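Local coordinates for soluble lytic murein transglycosylase (PDB 5OHU), which cleaves the glycan strands of peptidoglycan as a lytic transglycosylase, in both exolytic and endolytic modes, during turnover of the bacterial cell wall, at residues R184-A189 / T237-G242; R192-A197 / V217-A222; L317-R322 / I599-F604; Y375-A380 / Q629-W634. One frame throughout, in Å; residues are numbered along the deposited sequence.

Contact 1: residues R184-A189 / T237-G242; sequences RLKLAA and TADVVG. With PO4 (phosphate ion), chain B.
The ammonium group of K186 is gripped by several partners. Its NZ lies 3.1 Å from OD1 of D239, a hydrogen bond that is also a salt bridge. A phosphate ion, probably from the crystallisation liquor, makes a second salt bridge to NZ. Two waters bridge it weakly to D239, one to the backbone O and the other to OD2.

The lysine meets OD1 from above the carboxylate, 43° out of its plane. NE1 of W182, from the lysine's own helix 178-190, holds OD2 of D239 and helps fix the rotation of the acid. This adds a second polar link between the helices. A bend at chi3 carries the end of the lysine over the aspartate, and the two side chains cross at about a right angle.

The pair joins helix 178-190 to helix 235-251 in the all-helical superhelical ring of this Slt70-like enzyme. It is a surface contact, and M214 of helix 208-219 packs against the lysine. OD1 of D239 also lies close to E273, so the lysine probably eases the crowding of two acids.

R184 faces another phosphate with the edge of its guanidinium. NH1 and NH2 of R184 each donate to a phosphate oxygen, O3 and O2, both at 2.8 Å. Both bonds are nearly straight, at 168° and 171°. The backbone O of V155 and K157 bind NE and NH2, and W153 adds a cation-pi contact.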
loop_
_atom_site.group_PDB
_atom_site.type_symbol
_atom_site.label_atom_id
_atom_site.label_comp_id
_atom_site.label_asym_id
_atom_site.label_seq_id
_atom_site.Cartn_x
_atom_site.Cartn_y
_atom_site.Cartn_z
ATOM N N ARG A 184 6.704 -25.733 4.913
ATOM C CA ARG A 184 5.771 -25.157 3.960
ATOM C C ARG A 184 4.341 -25.302 4.457
ATOM O O ARG A 184 3.509 -24.411 4.253
ATOM C CB ARG A 184 5.934 -25.798 2.580
ATOM C CG ARG A 184 5.202 -24.990 1.516
ATOM C CD ARG A 184 5.119 -25.695 0.188
ATOM N NE ARG A 184 4.426 -24.859 -0.773
ATOM C CZ ARG A 184 4.076 -25.238 -2.001
ATOM N NH1 ARG A 184 4.354 -26.460 -2.442
ATOM N NH2 ARG A 184 3.443 -24.386 -2.785
ATOM N N LEU A 185 4.038 -26.423 5.105
ATOM C CA LEU A 185 2.737 -26.589 5.743
ATOM C C LEU A 185 2.440 -25.420 6.669
ATOM O O LEU A 185 1.362 -24.824 6.610
ATOM C CB LEU A 185 2.722 -27.923 6.489
ATOM C CG LEU A 185 1.580 -28.412 7.384
ATOM C CD1 LEU A 185 0.247 -27.890 6.976
ATOM C CD2 LEU A 185 1.573 -29.939 7.317
ATOM N N LYS A 186 3.410 -25.051 7.503
ATOM C CA LYS A 186 3.220 -23.940 8.425
ATOM C C LYS A 186 2.914 -22.649 7.665
ATOM O O LYS A 186 1.964 -21.922 8.002
ATOM C CB LYS A 186 4.472 -23.816 9.290
ATOM C CG LYS A 186 4.407 -22.833 10.434
ATOM C CD LYS A 186 5.660 -22.955 11.309
ATOM C CE LYS A 186 6.105 -21.602 11.851
ATOM N NZ LYS A 186 7.246 -21.722 12.801
ATOM N N LEU A 187 3.678 -22.382 6.596
ATOM C CA LEU A 187 3.451 -21.190 5.783
ATOM C C LEU A 187 2.080 -21.218 5.128
ATOM O O LEU A 187 1.421 -20.178 5.011
ATOM C CB LEU A 187 4.533 -21.078 4.713
ATOM C CG LEU A 187 5.927 -20.878 5.282
ATOM C CD1 LEU A 187 6.994 -20.989 4.193
ATOM C CD2 LEU A 187 5.971 -19.517 5.953
ATOM N N ALA A 188 1.652 -22.395 4.662
ATOM C CA ALA A 188 0.338 -22.497 4.045
ATOM C C ALA A 188 -0.756 -22.257 5.076
ATOM O O ALA A 188 -1.776 -21.618 4.780
ATOM C CB ALA A 188 0.170 -23.868 3.384
ATOM N N ALA A 189 -0.557 -22.765 6.295
ATOM C CA ALA A 189 -1.540 -22.550 7.348
ATOM C C ALA A 189 -1.596 -21.084 7.737
ATOM O O ALA A 189 -2.684 -20.540 7.960
ATOM C CB ALA A 189 -1.207 -23.428 8.559
ATOM N N THR A 237 4.491 -30.038 18.197
ATOM C CA THR A 237 3.406 -29.514 19.011
ATOM C C THR A 237 3.642 -28.045 19.357
ATOM O O THR A 237 2.704 -27.236 19.343
ATOM C CB THR A 237 3.250 -30.388 20.252
ATOM O OG1 THR A 237 2.982 -31.739 19.828
ATOM C CG2 THR A 237 2.105 -29.908 21.132
ATOM N N ALA A 238 4.897 -27.665 19.606
ATOM C CA ALA A 238 5.201 -26.260 19.853
ATOM C C ALA A 238 4.933 -25.404 18.627
ATOM O O ALA A 238 4.487 -24.262 18.762
ATOM C CB ALA A 238 6.660 -26.091 20.291
ATOM N N ASP A 239 5.212 -25.928 17.430
ATOM C CA ASP A 239 4.873 -25.209 16.204
ATOM C C ASP A 239 3.365 -25.072 16.046
ATOM O O ASP A 239 2.864 -23.997 15.696
ATOM C CB ASP A 239 5.466 -25.936 14.996
ATOM C CG ASP A 239 6.818 -25.393 14.596
ATOM O OD1 ASP A 239 7.044 -24.175 14.742
ATOM O OD2 ASP A 239 7.660 -26.193 14.141
ATOM N N VAL A 240 2.620 -26.145 16.299
ATOM C CA VAL A 240 1.165 -26.050 16.230
ATOM C C VAL A 240 0.664 -24.959 17.162
ATOM O O VAL A 240 -0.090 -24.066 16.758
ATOM C CB VAL A 240 0.521 -27.407 16.547
ATOM C CG1 VAL A 240 -0.992 -27.237 16.699
ATOM C CG2 VAL A 240 0.847 -28.375 15.416
ATOM N N VAL A 241 1.109 -24.999 18.417
ATOM C CA VAL A 241 0.601 -24.074 19.421
ATOM C C VAL A 241 1.018 -22.647 19.094
ATOM O O VAL A 241 0.214 -21.714 19.199
ATOM C CB VAL A 241 1.066 -24.525 20.816
ATOM C CG1 VAL A 241 0.882 -23.417 21.839
ATOM C CG2 VAL A 241 0.293 -25.780 21.215
ATOM N N GLY A 242 2.257 -22.459 18.647
ATOM C CA GLY A 242 2.716 -21.109 18.361
ATOM C C GLY A 242 1.946 -20.469 17.230
ATOM O O GLY A 242 1.598 -19.284 17.291
HETATM P P PO4 B . 2.652 -26.659 -5.836
HETATM O O1 PO4 B . 1.312 -27.294 -6.091
HETATM O O2 PO4 B . 2.454 -25.269 -5.295
HETATM O O3 PO4 B . 3.420 -27.520 -4.861
HETATM O O4 PO4 B . 3.431 -26.572 -7.126
HETATM O O HOH W 1 5.046 -21.453 14.797
HETATM O O HOH W 2 8.880 -24.347 11.450
#

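Contact 2: residues R192-A197 / V217-A222; sequences RNYSLA and VAQNPA
A218 is the first residue of 217-222 to meet the ring of Y194. Its CB points at the tyrosine and lies 3.7 Å from CE1. The methyl comes to the ring obliquely. The carbonyl O of A218 is 3.5 Å from OH of Y194.

Q219 follows and lies across one face of the same ring. Its CG sits 3.7 Å from the ring centroid and only 7° off the normal, a well-centred CH-pi contact. The chain is extended beyond CG, which carries the amide back along the tyrosine toward its CB. NE2 therefore comes over the same face, 3.5 Å from CD2 of Y194. Glutamine and tyrosine run antiparallel to each other, with ring and amide planes 58° apart. The opposite face of the ring carries the backbone O of R192, offset toward the rim. The ring is thus held between a carbonyl and an aliphatic carbon.

N220 then leaves helical geometry, and helix 208-219 ends there. On the other side, R192 closes helix 178-190 in a Schellman motif with positive phi, and N193 stands at the N-cap position of helix 194-201. This is the tight turn of a helical hairpin. Y194 projects from the start of the second helix onto the C-terminal end of helix 208-219. R247 of helix 235-251 bonds weakly to OH of Y194, while L243 of that helix packs on A218.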
loop_
_atom_site.group_PDB
_atom_site.type_symbol
_atom_site.label_atom_id
_atom_site.label_comp_id
_atom_site.label_asym_id
_atom_site.label_seq_id
_atom_site.Cartn_x
_atom_site.Cartn_y
_atom_site.Cartn_z
ATOM N N ARG A 192 -3.606 -19.102 5.359
ATOM C CA ARG A 192 -4.995 -19.562 5.301
ATOM C C ARG A 192 -5.298 -20.298 4.001
ATOM O O ARG A 192 -6.443 -20.314 3.549
ATOM C CB ARG A 192 -5.982 -18.404 5.494
ATOM C CG ARG A 192 -5.758 -17.587 6.747
ATOM C CD ARG A 192 -6.710 -16.404 6.842
ATOM N NE ARG A 192 -6.247 -15.433 7.832
ATOM C CZ ARG A 192 -6.756 -15.295 9.057
ATOM N NH1 ARG A 192 -7.764 -16.062 9.456
ATOM N NH2 ARG A 192 -6.252 -14.385 9.887
ATOM N N ASN A 193 -4.281 -20.918 3.390
ATOM C CA ASN A 193 -4.480 -21.799 2.237
ATOM C C ASN A 193 -4.524 -23.249 2.726
ATOM O O ASN A 193 -3.543 -23.993 2.662
ATOM C CB ASN A 193 -3.390 -21.566 1.198
ATOM C CG ASN A 193 -3.499 -20.198 0.552
ATOM O OD1 ASN A 193 -4.603 -19.695 0.334
ATOM N ND2 ASN A 193 -2.359 -19.579 0.259
ATOM N N TYR A 194 -5.704 -23.663 3.203
ATOM C CA TYR A 194 -5.800 -24.938 3.915
ATOM C C TYR A 194 -5.832 -26.136 2.982
ATOM O O TYR A 194 -5.414 -27.228 3.378
ATOM C CB TYR A 194 -7.019 -24.953 4.837
ATOM C CG TYR A 194 -7.043 -23.770 5.784
ATOM C CD1 TYR A 194 -6.018 -23.579 6.708
ATOM C CD2 TYR A 194 -8.082 -22.842 5.756
ATOM C CE1 TYR A 194 -6.026 -22.490 7.585
ATOM C CE2 TYR A 194 -8.099 -21.747 6.628
ATOM C CZ TYR A 194 -7.068 -21.582 7.541
ATOM O OH TYR A 194 -7.082 -20.509 8.407
ATOM N N SER A 195 -6.291 -25.963 1.746
ATOM C CA SER A 195 -6.252 -27.071 0.805
ATOM C C SER A 195 -4.807 -27.453 0.502
ATOM O O SER A 195 -4.426 -28.626 0.577
ATOM C CB SER A 195 -7.018 -26.695 -0.464
ATOM O OG SER A 195 -6.936 -27.726 -1.429
ATOM N N LEU A 196 -3.971 -26.458 0.198
ATOM C CA LEU A 196 -2.537 -26.692 0.124
ATOM C C LEU A 196 -2.013 -27.334 1.408
ATOM O O LEU A 196 -1.365 -28.385 1.366
ATOM C CB LEU A 196 -1.817 -25.373 -0.159
ATOM C CG LEU A 196 -0.290 -25.500 -0.203
ATOM C CD1 LEU A 196 0.172 -26.568 -1.153
ATOM C CD2 LEU A 196 0.381 -24.161 -0.495
ATOM N N ALA A 197 -2.297 -26.719 2.564
ATOM C CA ALA A 197 -1.753 -27.212 3.833
ATOM C C ALA A 197 -2.158 -28.659 4.086
ATOM O O ALA A 197 -1.336 -29.480 4.516
ATOM C CB ALA A 197 -2.216 -26.313 4.986
ATOM N N VAL A 217 -6.003 -26.202 14.076
ATOM C CA VAL A 217 -5.740 -25.079 14.966
ATOM C C VAL A 217 -5.688 -23.776 14.180
ATOM O O VAL A 217 -6.135 -22.731 14.660
ATOM C CB VAL A 217 -4.440 -25.333 15.754
ATOM C CG1 VAL A 217 -3.926 -24.064 16.419
ATOM C CG2 VAL A 217 -4.660 -26.442 16.779
ATOM N N ALA A 218 -5.122 -23.805 12.969
ATOM C CA ALA A 218 -5.104 -22.582 12.170
ATOM C C ALA A 218 -6.523 -22.131 11.853
ATOM O O ALA A 218 -6.811 -20.931 11.847
ATOM C CB ALA A 218 -4.298 -22.784 10.884
ATOM N N GLN A 219 -7.436 -23.077 11.632
ATOM C CA GLN A 219 -8.804 -22.695 11.294
ATOM C C GLN A 219 -9.573 -22.192 12.514
ATOM O O GLN A 219 -10.380 -21.269 12.392
ATOM C CB GLN A 219 -9.528 -23.855 10.617
ATOM C CG GLN A 219 -8.735 -24.433 9.448
ATOM C CD GLN A 219 -9.440 -25.557 8.737
ATOM O OE1 GLN A 219 -9.556 -26.667 9.253
ATOM N NE2 GLN A 219 -9.833 -25.303 7.503
ATOM N N ASN A 220 -9.345 -22.795 13.683
ATOM C CA ASN A 220 -9.966 -22.387 14.948
ATOM C C ASN A 220 -8.948 -22.500 16.072
ATOM O O ASN A 220 -8.860 -23.536 16.755
ATOM C CB ASN A 220 -11.175 -23.247 15.293
ATOM C CG ASN A 220 -11.790 -22.868 16.667
ATOM O OD1 ASN A 220 -12.537 -23.648 17.266
ATOM N ND2 ASN A 220 -11.473 -21.673 17.156
ATOM N N PRO A 221 -8.197 -21.429 16.326
ATOM C CA PRO A 221 -7.147 -21.504 17.346
ATOM C C PRO A 221 -7.676 -21.498 18.770
ATOM O O PRO A 221 -6.905 -21.785 19.691
ATOM C CB PRO A 221 -6.301 -20.260 17.082
ATOM C CG PRO A 221 -7.176 -19.353 16.308
ATOM C CD PRO A 221 -8.148 -20.182 15.549
ATOM N N ALA A 222 -8.953 -21.186 18.988
ATOM C CA ALA A 222 -9.498 -21.218 20.334
ATOM C C ALA A 222 -9.473 -22.622 20.913
ATOM O O ALA A 222 -9.635 -22.777 22.125
ATOM C CB ALA A 222 -10.936 -20.668 20.359
#

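Contact 3: residues L317-R322 / I599-F604; sequences LLRLGR and IETIPF
R319 overlaps T601 along much of its length and ends in a hydrogen bond. Its NH1 lies 2.9 Å from OG1 of T601, with an N-H...O angle of 151°. The hydroxyl sits at the edge of the guanidinium and in its plane.

The contact joins two helix ends. R319 closes helix 307-319, and a Schellman motif with G321 at positive phi follows it. T601 is the first residue to leave helical geometry after helix 595-600. One segment comes from the helical ring; the other is the end of helix 595-600, from the lysozyme-like catalytic part of the protein.

A turn at chi2, 84°, swings the guanidinium toward the threonine. CD passes 3.5 Å from OG1, so the aliphatic part lies alongside the hydroxyl as well. The rest of the arginine is held by the backbone O of W586, which binds NH2, and by F289, which makes a cation-pi contact.

OG1 of T601 also bonds back to the O of V597 in its own helix, so the hydroxyl serves both helix end and arginine. Beside T601, E600 points its carboxylate away from R319. Its OE2 forms a salt bridge with R315, one turn earlier on helix 307-319, so a second polar link joins the same two helices.

Behind the polar bond, CG2 of T601 rests 4.0 Å from CB of R319.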
loop_
_atom_site.group_PDB
_atom_site.type_symbol
_atom_site.label_atom_id
_atom_site.label_comp_id
_atom_site.label_asym_id
_atom_site.label_seq_id
_atom_site.Cartn_x
_atom_site.Cartn_y
_atom_site.Cartn_z
ATOM N N LEU A 317 2.246 4.137 25.865
ATOM C CA LEU A 317 2.603 5.011 26.980
ATOM C C LEU A 317 1.897 6.354 26.859
ATOM O O LEU A 317 1.440 6.915 27.857
ATOM C CB LEU A 317 4.122 5.196 27.045
ATOM C CG LEU A 317 4.891 3.938 27.469
ATOM C CD1 LEU A 317 6.371 4.055 27.137
ATOM C CD2 LEU A 317 4.674 3.688 28.979
ATOM N N LEU A 318 1.798 6.879 25.638
ATOM C CA LEU A 318 1.100 8.143 25.433
ATOM C C LEU A 318 -0.387 7.996 25.731
ATOM O O LEU A 318 -0.988 8.864 26.368
ATOM C CB LEU A 318 1.308 8.636 23.997
ATOM C CG LEU A 318 2.727 9.041 23.561
ATOM C CD1 LEU A 318 2.709 9.249 22.064
ATOM C CD2 LEU A 318 3.233 10.301 24.250
ATOM N N ARG A 319 -1.000 6.902 25.281
ATOM C CA ARG A 319 -2.409 6.697 25.600
ATOM C C ARG A 319 -2.618 6.593 27.106
ATOM O O ARG A 319 -3.665 6.995 27.619
ATOM C CB ARG A 319 -2.942 5.444 24.911
ATOM C CG ARG A 319 -4.466 5.286 25.004
ATOM C CD ARG A 319 -5.201 6.056 23.921
ATOM N NE ARG A 319 -6.617 5.687 23.910
ATOM C CZ ARG A 319 -7.444 5.864 22.883
ATOM N NH1 ARG A 319 -7.013 6.395 21.748
ATOM N NH2 ARG A 319 -8.709 5.506 22.991
ATOM N N LEU A 320 -1.639 6.077 27.834
ATOM C CA LEU A 320 -1.820 5.914 29.264
ATOM C C LEU A 320 -1.413 7.147 30.045
ATOM O O LEU A 320 -1.481 7.126 31.277
ATOM C CB LEU A 320 -1.033 4.705 29.770
ATOM C CG LEU A 320 -1.597 3.378 29.227
ATOM C CD1 LEU A 320 -0.504 2.309 29.259
ATOM C CD2 LEU A 320 -2.851 2.926 29.975
ATOM N N GLY A 321 -0.976 8.206 29.365
ATOM C CA GLY A 321 -0.521 9.387 30.068
ATOM C C GLY A 321 0.807 9.241 30.778
ATOM O O GLY A 321 1.076 9.985 31.726
ATOM N N ARG A 322 1.650 8.300 30.355
ATOM C CA ARG A 322 2.950 8.079 30.994
ATOM C C ARG A 322 4.054 8.834 30.245
ATOM O O ARG A 322 4.912 8.269 29.545
ATOM C CB ARG A 322 3.207 6.576 31.110
ATOM C CG ARG A 322 2.268 5.962 32.215
ATOM C CD ARG A 322 2.111 4.435 32.193
ATOM N NE ARG A 322 3.364 3.714 32.422
ATOM C CZ ARG A 322 3.463 2.389 32.554
ATOM N NH1 ARG A 322 2.382 1.622 32.509
ATOM N NH2 ARG A 322 4.651 1.827 32.728
ATOM N N ILE A 599 -5.142 10.703 17.665
ATOM C CA ILE A 599 -4.741 10.408 16.293
ATOM C C ILE A 599 -3.566 9.450 16.287
ATOM O O ILE A 599 -3.547 8.465 15.538
ATOM C CB ILE A 599 -4.398 11.700 15.529
ATOM C CG1 ILE A 599 -5.673 12.466 15.173
ATOM C CG2 ILE A 599 -3.701 11.346 14.225
ATOM C CD1 ILE A 599 -5.446 13.967 15.095
ATOM N N GLU A 600 -2.566 9.731 17.125
ATOM C CA GLU A 600 -1.356 8.924 17.138
ATOM C C GLU A 600 -1.647 7.479 17.520
ATOM O O GLU A 600 -0.925 6.568 17.092
ATOM C CB GLU A 600 -0.338 9.504 18.118
ATOM C CG GLU A 600 1.048 8.950 17.891
ATOM C CD GLU A 600 1.498 9.153 16.460
ATOM O OE1 GLU A 600 1.473 10.339 16.005
ATOM O OE2 GLU A 600 1.811 8.131 15.786
ATOM N N THR A 601 -2.690 7.243 18.323
ATOM C CA THR A 601 -2.972 5.909 18.834
ATOM C C THR A 601 -4.132 5.251 18.109
ATOM O O THR A 601 -4.686 4.269 18.608
ATOM C CB THR A 601 -3.237 5.932 20.344
ATOM O OG1 THR A 601 -4.384 6.744 20.630
ATOM C CG2 THR A 601 -2.018 6.493 21.113
ATOM N N ILE A 602 -4.502 5.761 16.939
ATOM C CA ILE A 602 -5.461 5.042 16.086
ATOM C C ILE A 602 -4.880 3.670 15.728
ATOM O O ILE A 602 -3.725 3.579 15.274
ATOM C CB ILE A 602 -5.758 5.865 14.817
ATOM C CG1 ILE A 602 -6.718 7.018 15.130
ATOM C CG2 ILE A 602 -6.364 4.991 13.702
ATOM C CD1 ILE A 602 -6.793 7.995 13.982
ATOM N N PRO A 603 -5.608 2.575 15.920
ATOM C CA PRO A 603 -5.013 1.250 15.671
ATOM C C PRO A 603 -4.656 0.974 14.218
ATOM O O PRO A 603 -3.688 0.245 13.974
ATOM C CB PRO A 603 -6.098 0.281 16.176
ATOM C CG PRO A 603 -7.008 1.124 17.034
ATOM C CD PRO A 603 -6.981 2.481 16.409
ATOM N N PHE A 604 -5.414 1.498 13.246
ATOM C CA PHE A 604 -5.160 1.217 11.831
ATOM C C PHE A 604 -4.165 2.230 11.273
ATOM O O PHE A 604 -4.460 3.428 11.252
ATOM C CB PHE A 604 -6.446 1.281 11.002
ATOM C CG PHE A 604 -7.494 0.273 11.394
ATOM C CD1 PHE A 604 -7.226 -0.728 12.320
ATOM C CD2 PHE A 604 -8.765 0.327 10.808
ATOM C CE1 PHE A 604 -8.211 -1.652 12.668
ATOM C CE2 PHE A 604 -9.754 -0.590 11.142
ATOM C CZ PHE A 604 -9.482 -1.587 12.073
#

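Contact 4: residues Y375-A380 / Q629-W634; sequences YGFLAA and QPIVDW
I631 packs against F377 and L378 and accounts for the close touches in this contact. Its CD1 lies 3.9 Å from CB of F377, and its CG1 is 4.1 Å from the same carbon. The tip of the isoleucine therefore meets the root of the phenylalanine more than its ring. CD1 approaches the ring obliquely, 4.2 Å from CG. CD2 of L378 lies 4.1 Å from both CG1 and CG2 of I631, so the leucine methyl is set against both branches.

I631 holds CG1 anti to its backbone N (chi1 -173°), and this sends the longer branch toward the helix. It crosses F377 obliquely and L378 at about a right angle. All three residues are buried. The backbone of I631 is also held, its N by OH of Y387 and its O by NH2 of R569. The F377 ring itself leads away from the isoleucine, toward S616 and V619 of helix 605-624. Y387 meets it edge-to-face.

The other side of the contact is looser. V632 makes no close side-chain contact with 375-380. D633 is partly exposed and W634 is exposed, and both stand well clear of helix 374-383.

The segment 629-634 has no regular structure. It follows helix 605-624 and leads to strand 638-639, which pairs antiparallel with strand 593-594. This is a C-terminal tail packed on a helix of the alpha-helical superhelix, with an isoleucine set into its hydrophobic surface.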
loop_
_atom_site.group_PDB
_atom_site.type_symbol
_atom_site.label_atom_id
_atom_site.label_comp_id
_atom_site.label_asym_id
_atom_site.label_seq_id
_atom_site.Cartn_x
_atom_site.Cartn_y
_atom_site.Cartn_z
ATOM N N TYR A 375 3.107 16.615 11.301
ATOM C CA TYR A 375 3.813 16.871 12.553
ATOM C C TYR A 375 4.514 18.234 12.566
ATOM O O TYR A 375 4.744 18.790 13.647
ATOM C CB TYR A 375 4.817 15.743 12.821
ATOM C CG TYR A 375 4.144 14.395 13.029
ATOM C CD1 TYR A 375 3.484 14.103 14.225
ATOM C CD2 TYR A 375 4.140 13.423 12.022
ATOM C CE1 TYR A 375 2.832 12.884 14.419
ATOM C CE2 TYR A 375 3.502 12.196 12.214
ATOM C CZ TYR A 375 2.862 11.930 13.417
ATOM O OH TYR A 375 2.232 10.716 13.599
ATOM N N GLY A 376 4.878 18.780 11.402
ATOM C CA GLY A 376 5.347 20.158 11.375
ATOM C C GLY A 376 4.254 21.149 11.745
ATOM O O GLY A 376 4.498 22.108 12.475
ATOM N N PHE A 377 3.034 20.925 11.253
ATOM C CA PHE A 377 1.896 21.737 11.679
ATOM C C PHE A 377 1.687 21.650 13.189
ATOM O O PHE A 377 1.501 22.671 13.858
ATOM C CB PHE A 377 0.629 21.304 10.934
ATOM C CG PHE A 377 0.612 21.700 9.476
ATOM C CD1 PHE A 377 0.614 23.042 9.103
ATOM C CD2 PHE A 377 0.589 20.736 8.489
ATOM C CE1 PHE A 377 0.582 23.404 7.742
ATOM C CE2 PHE A 377 0.572 21.072 7.160
ATOM C CZ PHE A 377 0.567 22.399 6.772
ATOM N N LEU A 378 1.721 20.429 13.742
ATOM C CA LEU A 378 1.558 20.265 15.185
ATOM C C LEU A 378 2.631 21.025 15.954
ATOM O O LEU A 378 2.328 21.707 16.934
ATOM C CB LEU A 378 1.595 18.787 15.566
ATOM C CG LEU A 378 0.426 17.865 15.226
ATOM C CD1 LEU A 378 0.431 16.736 16.225
ATOM C CD2 LEU A 378 -0.940 18.586 15.228
ATOM N N ALA A 379 3.897 20.914 15.533
ATOM C CA ALA A 379 4.955 21.659 16.209
ATOM C C ALA A 379 4.693 23.159 16.157
ATOM O O ALA A 379 4.842 23.861 17.167
ATOM C CB ALA A 379 6.319 21.333 15.591
ATOM N N ALA A 380 4.319 23.680 14.982
ATOM C CA ALA A 380 4.044 25.112 14.886
ATOM C C ALA A 380 2.862 25.497 15.765
ATOM O O ALA A 380 2.888 26.536 16.437
ATOM C CB ALA A 380 3.787 25.507 13.437
ATOM N N GLN A 629 -7.572 27.815 8.020
ATOM C CA GLN A 629 -7.974 26.597 8.718
ATOM C C GLN A 629 -6.800 26.177 9.588
ATOM O O GLN A 629 -5.750 25.770 9.058
ATOM C CB GLN A 629 -8.338 25.508 7.703
ATOM C CG GLN A 629 -8.725 24.150 8.270
ATOM C CD GLN A 629 -9.829 24.216 9.302
ATOM O OE1 GLN A 629 -9.595 24.122 10.511
ATOM N NE2 GLN A 629 -11.045 24.358 8.825
ATOM N N PRO A 630 -6.895 26.297 10.901
ATOM C CA PRO A 630 -5.857 25.740 11.767
ATOM C C PRO A 630 -5.868 24.216 11.673
ATOM O O PRO A 630 -6.868 23.606 11.285
ATOM C CB PRO A 630 -6.273 26.204 13.170
ATOM C CG PRO A 630 -7.726 26.572 13.065
ATOM C CD PRO A 630 -8.006 26.913 11.639
ATOM N N ILE A 631 -4.760 23.589 12.089
ATOM C CA ILE A 631 -4.662 22.132 11.955
ATOM C C ILE A 631 -5.806 21.432 12.699
ATOM O O ILE A 631 -6.320 20.406 12.239
ATOM C CB ILE A 631 -3.280 21.635 12.416
ATOM C CG1 ILE A 631 -3.120 20.128 12.106
ATOM C CG2 ILE A 631 -3.039 21.913 13.906
ATOM C CD1 ILE A 631 -2.955 19.825 10.618
ATOM N N VAL A 632 -6.213 21.961 13.863
ATOM C CA VAL A 632 -7.473 21.586 14.498
ATOM C C VAL A 632 -8.121 22.835 15.073
ATOM O O VAL A 632 -7.456 23.800 15.460
ATOM C CB VAL A 632 -7.328 20.542 15.627
ATOM C CG1 VAL A 632 -7.123 19.137 15.055
ATOM C CG2 VAL A 632 -6.216 20.955 16.571
ATOM N N ASP A 633 -9.436 22.790 15.153
ATOM C CA ASP A 633 -10.210 23.883 15.712
ATOM C C ASP A 633 -10.277 23.777 17.233
ATOM O O ASP A 633 -10.051 22.712 17.813
ATOM C CB ASP A 633 -11.609 23.887 15.094
ATOM C CG ASP A 633 -11.591 24.402 13.668
ATOM O OD1 ASP A 633 -10.944 25.450 13.422
ATOM O OD2 ASP A 633 -12.198 23.759 12.798
ATOM N N TRP A 634 -10.574 24.916 17.873
ATOM C CA TRP A 634 -10.701 24.955 19.332
ATOM C C TRP A 634 -11.578 23.832 19.840
ATOM O O TRP A 634 -11.225 23.150 20.806
ATOM C CB TRP A 634 -11.302 26.282 19.800
ATOM C CG TRP A 634 -10.522 27.465 19.446
ATOM C CD1 TRP A 634 -10.928 28.515 18.666
ATOM C CD2 TRP A 634 -9.192 27.765 19.874
ATOM N NE1 TRP A 634 -9.925 29.435 18.554
ATOM C CE2 TRP A 634 -8.847 29.010 19.292
ATOM C CE3 TRP A 634 -8.254 27.097 20.680
ATOM C CZ2 TRP A 634 -7.597 29.611 19.491
ATOM C CZ3 TRP A 634 -7.001 27.689 20.885
ATOM C CH2 TRP A 634 -6.686 28.943 20.288
#

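Overall arrangement
From the N terminus, contact 1 comes first. It joins helices 178-190 and 235-251 and closes a loop of 47 residues. Contact 2 is nested inside that loop and ties the start of helix 194-201 to the end of helix 208-219. The two touch through A188 O and N193 N, 2.9 Å apart. Contact 3 opens at 317-322 and closes at 599-604 over 276 residues, tying the end of helix 307-319 to that of helix 595-600. Contact 4 opens at 375-380 and closes at 629-634 over 248, tying helix 374-383 to the C-terminal loop. These two cross, and they meet where E600 OE1 lies 2.6 Å from Y375 OH. Contacts 2 and 4 lie on opposite sides of the chain's centre.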